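Local coordinates for protein SxtG (Microseira wollei, PDB 6U1R) that acts as an amidinotransferase in the saxitoxin biosynthetic pathway, probably by way of an amidino-cysteine intermediate, at residues Phe119-Pro122 and Ala123-Val126; Gly238-Trp241 and Leu242-Leu246. One frame throughout, in Å; residues are numbered along the deposited sequence.

Contact 1. Residues Phe119-Pro122 and Ala123-Val126; sequences FSTP and AWQV
Over one face of the Phe119 ring lies the methyl CG2 of Val126, 3.6 Å from the ring centroid and 20° off the ring normal, a CH-pi contact. The Trp124 indole has Thr121 over one face and the Phe119 ring at its edge. These groups belong to a tight beta hairpin, strand 119-120 running antiparallel to strand 125-126. Thr121 lays both branches on the indole: OG1 above the pyrrole part, and CG2 over the six-membered ring, 3.7 Å from its centroid. At the indole's edge, Phe119 CE1 comes within 4.0 Å of Trp124 CZ3. Trp124 reaches back under the turn because its CG sits between the backbone N and the carbonyl carbon (chi1 52°).

Phe119 and Val126 form a hydrogen-bonded pair, in which Val126 N to Phe119 O is nearly straight and the return bond, Phe119 N to Val126 O, is weak. Ser120 and Gln125 form the next, non-hydrogen-bonded pair, with their CB atoms 3.6 Å apart on the face turned from Phe119 and Val126. Beyond it, Thr121 N gives a 2.8 Å bond to Trp124 O. Pro122 and Ala123 take the corners with the backbone angles of a type I turn.

The indole also meets Arg154 through a cation-pi contact and Tyr157 edge-to-face, while its NE1 bonds Gln184 O. Ser120 OG is hydrogen-bonded to Ser120 OG of the second subunit, and Trp161 of that subunit packs on the turn, so the hairpin belongs to the dimer interface. Within the turn, Thr121 OG1 serves as the acceptor of an ST turn: Ala123 N bonds it at 3.1 Å and 157°, and Trp124 N adds a weak, bent bond to the same oxygen at 3.2 Å.

Contact 2. Residues Gly238-Trp241 and Leu242-Leu246; sequences GIEW and LQRHL
Trp241 and His245 stand one helical turn apart, side by side on helix 236-245, and the indole can be followed outward from its stem. Trp241 CB lies beside the following peptide, as the chain connectivity requires. With chi1 at -174° the indole swings away from its own amide nitrogen, and the benzo half lies along the following turn. CE3 therefore passes 3.3 Å from Leu242 N. One atom further, CZ3 reaches His245 CB at 3.8 Å, the closest part of a CH-pi contact in which that CB sits over the six-membered ring. CZ3 also brushes Leu242 CD1 at 4.3 Å. The outermost carbon, CH2, rests over the imidazole face, 3.7 Å from His245 CG. The two ring planes are only 12° apart, yet the centroid of the indole six-membered ring is 4.8 Å from that of the imidazole, evidence of a strongly slid pair with little overlap. On the pyrrole side, NE1 bonds Trp177 O of the second subunit.

His245 is held at both ends: its amide N bonds Trp241 O at 2.9 Å and 165°, while NE2 bonds Glu145 OE2, which would help fix the imidazole's rotation. Gly238 to Leu242, Ile239 to Gln243 and Glu240 to Arg244 repeat the same i to i+4 bond. Arg244 NH2 and Glu240 OE2, 3.9 Å apart, form a long salt bridge by charge alone, the oxygen well out of the guanidinium plane; a water accepting from NH2 and donating to OE2 bridges them. Arg244 NH1 is hydrogen-bonded to Phe171 O and Ala175 O of the second subunit.

This helix is the middle element of a beta-alpha-beta unit, between strands 225-229 and 251-255. Leu242 packs on Leu140, Phe219 and Ile252 of strands 139-142, 219-222 and 251-255, whereas Trp241 and Arg244 meet the second subunit.

Followed from the N terminus, contact 1 comes first and is complete at Val126, well before contact 2 opens at Gly238; the two neither nest nor cross. Contact 1 closes the reversal between strands 119-120 and 125-126, whereas contact 2 closes successive turns of helix 236-245 on its way to strand 251-255. Their centres are 27 Å apart and their nearest atoms about 17 Å, so no atom of one touches the other. What they share is the second subunit, which each meets. Contact 2 lies nearer the predicted active site, the side chains of Ile239 and His264 being about 12 Å apart; contact 1 is remote from it.

Contact 1. Residues Phe119-Pro122 and Ala123-Val126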
loop_
_atom_site.group_PDB
_atom_site.type_symbol
_atom_site.label_atom_id
_atom_site.label_comp_id
_atom_site.label_asym_id
_atom_site.label_seq_id
_atom_site.Cartn_x
_atom_site.Cartn_y
_atom_site.Cartn_z
ATOM N N PHE A 119 1.478 16.988 -8.651
ATOM C CA PHE A 119 2.045 15.669 -8.903
ATOM C C PHE A 119 1.235 14.967 -9.994
ATOM O O PHE A 119 0.166 15.419 -10.398
ATOM C CB PHE A 119 2.134 14.842 -7.608
ATOM C CG PHE A 119 0.831 14.726 -6.837
ATOM C CD1 PHE A 119 -0.085 13.733 -7.145
ATOM C CD2 PHE A 119 0.540 15.599 -5.794
ATOM C CE1 PHE A 119 -1.265 13.595 -6.418
ATOM C CE2 PHE A 119 -0.647 15.481 -5.065
ATOM C CZ PHE A 119 -1.554 14.484 -5.380
ATOM N N SER A 120 1.767 13.850 -10.478
ATOM C CA SER A 120 1.182 13.217 -11.649
ATOM C C SER A 120 1.544 11.740 -11.655
ATOM O O SER A 120 2.598 11.342 -11.156
ATOM C CB SER A 120 1.688 13.877 -12.938
ATOM O OG SER A 120 3.079 13.695 -13.045
ATOM N N THR A 121 0.654 10.945 -12.223
ATOM C CA THR A 121 0.876 9.544 -12.516
ATOM C C THR A 121 0.939 9.388 -14.032
ATOM O O THR A 121 0.712 10.357 -14.781
ATOM C CB THR A 121 -0.254 8.668 -11.962
ATOM O OG1 THR A 121 -1.431 8.850 -12.766
ATOM C CG2 THR A 121 -0.593 9.033 -10.519
ATOM N N PRO A 122 1.197 8.183 -14.530
ATOM C CA PRO A 122 1.191 7.984 -15.987
ATOM C C PRO A 122 -0.159 8.257 -16.628
ATOM O O PRO A 122 -0.222 8.448 -17.848
ATOM C CB PRO A 122 1.615 6.513 -16.139
ATOM C CG PRO A 122 2.491 6.270 -14.915
ATOM C CD PRO A 122 1.755 7.028 -13.813
ATOM N N ALA A 123 -1.244 8.315 -15.845
ATOM C CA ALA A 123 -2.589 8.440 -16.389
ATOM C C ALA A 123 -3.298 9.757 -16.077
ATOM O O ALA A 123 -4.303 10.058 -16.728
ATOM C CB ALA A 123 -3.471 7.295 -15.868
ATOM N N TRP A 124 -2.843 10.527 -15.090
ATOM C CA TRP A 124 -3.567 11.727 -14.676
ATOM C C TRP A 124 -2.638 12.619 -13.870
ATOM O O TRP A 124 -1.586 12.185 -13.400
ATOM C CB TRP A 124 -4.833 11.397 -13.861
ATOM C CG TRP A 124 -4.626 10.462 -12.689
ATOM C CD1 TRP A 124 -4.868 9.127 -12.672
ATOM C CD2 TRP A 124 -4.174 10.807 -11.363
ATOM N NE1 TRP A 124 -4.583 8.606 -11.427
ATOM C CE2 TRP A 124 -4.157 9.615 -10.605
ATOM C CE3 TRP A 124 -3.777 11.997 -10.752
ATOM C CZ2 TRP A 124 -3.766 9.584 -9.269
ATOM C CZ3 TRP A 124 -3.381 11.970 -9.438
ATOM C CH2 TRP A 124 -3.386 10.764 -8.699
ATOM N N GLN A 125 -3.043 13.873 -13.715
ATOM C CA GLN A 125 -2.271 14.823 -12.931
ATOM C C GLN A 125 -3.225 15.740 -12.173
ATOM O O GLN A 125 -4.370 15.951 -12.583
ATOM C CB GLN A 125 -1.318 15.654 -13.811
ATOM C CG GLN A 125 -2.006 16.566 -14.776
ATOM C CD GLN A 125 -1.013 17.284 -15.688
ATOM O OE1 GLN A 125 -0.785 18.486 -15.559
ATOM N NE2 GLN A 125 -0.409 16.541 -16.591
ATOM N N VAL A 126 -2.742 16.275 -11.052
ATOM C CA VAL A 126 -3.503 17.244 -10.274
ATOM C C VAL A 126 -2.585 18.412 -9.923
ATOM O O VAL A 126 -1.366 18.318 -9.995
ATOM C CB VAL A 126 -4.111 16.625 -8.985
ATOM C CG1 VAL A 126 -5.105 15.523 -9.336
ATOM C CG2 VAL A 126 -3.013 16.101 -8.075
#

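Contact 2. Residues Gly238-Trp241 and Leu242-Leu246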
loop_
_atom_site.group_PDB
_atom_site.type_symbol
_atom_site.label_atom_id
_atom_site.label_comp_id
_atom_site.label_asym_id
_atom_site.label_seq_id
_atom_site.Cartn_x
_atom_site.Cartn_y
_atom_site.Cartn_z
ATOM N N GLY A 238 -13.315 -2.152 -1.749
ATOM C CA GLY A 238 -12.516 -1.655 -0.639
ATOM C C GLY A 238 -12.923 -2.283 0.678
ATOM O O GLY A 238 -12.072 -2.664 1.486
ATOM N N ILE A 239 -14.235 -2.407 0.909
ATOM C CA ILE A 239 -14.719 -3.072 2.119
ATOM C C ILE A 239 -14.279 -4.525 2.125
ATOM O O ILE A 239 -13.831 -5.052 3.155
ATOM C CB ILE A 239 -16.252 -2.951 2.207
ATOM C CG1 ILE A 239 -16.673 -1.511 2.447
ATOM C CG2 ILE A 239 -16.826 -3.851 3.288
ATOM C CD1 ILE A 239 -18.127 -1.257 2.190
ATOM N N GLU A 240 -14.420 -5.198 0.967
ATOM C CA GLU A 240 -14.007 -6.597 0.837
ATOM C C GLU A 240 -12.518 -6.756 1.108
ATOM O O GLU A 240 -12.082 -7.732 1.748
ATOM C CB GLU A 240 -14.348 -7.127 -0.567
ATOM C CG GLU A 240 -14.146 -8.642 -0.730
ATOM C CD GLU A 240 -14.295 -9.166 -2.164
ATOM O OE1 GLU A 240 -14.417 -8.368 -3.125
ATOM O OE2 GLU A 240 -14.278 -10.405 -2.326
ATOM N N TRP A 241 -11.713 -5.793 0.641
ATOM C CA TRP A 241 -10.282 -5.832 0.902
ATOM C C TRP A 241 -10.010 -5.756 2.398
ATOM O O TRP A 241 -9.203 -6.529 2.940
ATOM C CB TRP A 241 -9.541 -4.697 0.167
ATOM C CG TRP A 241 -8.069 -4.862 0.350
ATOM C CD1 TRP A 241 -7.209 -5.528 -0.488
ATOM C CD2 TRP A 241 -7.277 -4.414 1.468
ATOM N NE1 TRP A 241 -5.935 -5.529 0.048
ATOM C CE2 TRP A 241 -5.952 -4.852 1.245
ATOM C CE3 TRP A 241 -7.564 -3.685 2.636
ATOM C CZ2 TRP A 241 -4.912 -4.580 2.148
ATOM C CZ3 TRP A 241 -6.534 -3.426 3.531
ATOM C CH2 TRP A 241 -5.223 -3.873 3.280
ATOM N N LEU A 242 -10.677 -4.833 3.095
ATOM C CA LEU A 242 -10.408 -4.694 4.527
ATOM C C LEU A 242 -10.897 -5.913 5.294
ATOM O O LEU A 242 -10.239 -6.360 6.241
ATOM C CB LEU A 242 -11.052 -3.431 5.075
ATOM C CG LEU A 242 -10.756 -3.100 6.546
ATOM C CD1 LEU A 242 -9.262 -2.857 6.741
ATOM C CD2 LEU A 242 -11.579 -1.896 6.972
ATOM N N GLN A 243 -12.048 -6.473 4.908
ATOM C CA GLN A 243 -12.513 -7.673 5.598
ATOM C C GLN A 243 -11.537 -8.825 5.402
ATOM O O GLN A 243 -11.259 -9.565 6.353
ATOM C CB GLN A 243 -13.919 -8.071 5.137
ATOM C CG GLN A 243 -14.476 -9.359 5.816
ATOM C CD GLN A 243 -14.633 -9.255 7.343
ATOM O OE1 GLN A 243 -15.737 -8.978 7.851
ATOM N NE2 GLN A 243 -13.537 -9.515 8.082
ATOM N N ARG A 244 -10.973 -8.975 4.203
ATOM C CA ARG A 244 -10.019 -10.064 4.015
ATOM C C ARG A 244 -8.741 -9.817 4.803
ATOM O O ARG A 244 -8.186 -10.742 5.406
ATOM C CB ARG A 244 -9.675 -10.264 2.548
ATOM C CG ARG A 244 -8.619 -11.393 2.408
ATOM C CD ARG A 244 -8.626 -12.071 1.084
ATOM N NE ARG A 244 -9.972 -12.467 0.675
ATOM C CZ ARG A 244 -10.384 -12.489 -0.585
ATOM N NH1 ARG A 244 -9.557 -12.149 -1.569
ATOM N NH2 ARG A 244 -11.637 -12.848 -0.862
ATOM N N HIS A 245 -8.245 -8.579 4.791
ATOM C CA HIS A 245 -7.031 -8.267 5.535
ATOM C C HIS A 245 -7.189 -8.560 7.022
ATOM O O HIS A 245 -6.229 -9.013 7.676
ATOM C CB HIS A 245 -6.655 -6.802 5.310
ATOM C CG HIS A 245 -5.327 -6.435 5.884
ATOM N ND1 HIS A 245 -4.135 -6.876 5.344
ATOM C CD2 HIS A 245 -5.001 -5.683 6.961
ATOM C CE1 HIS A 245 -3.132 -6.398 6.062
ATOM N NE2 HIS A 245 -3.629 -5.667 7.043
ATOM N N LEU A 246 -8.385 -8.334 7.571
ATOM C CA LEU A 246 -8.650 -8.473 9.001
ATOM C C LEU A 246 -9.428 -9.745 9.358
ATOM O O LEU A 246 -9.933 -9.851 10.479
ATOM C CB LEU A 246 -9.417 -7.249 9.507
ATOM C CG LEU A 246 -8.730 -5.889 9.367
ATOM C CD1 LEU A 246 -9.609 -4.783 9.950
ATOM C CD2 LEU A 246 -7.341 -5.926 9.996
HETATM O O HOH W 1 -13.058 -12.798 -3.261
#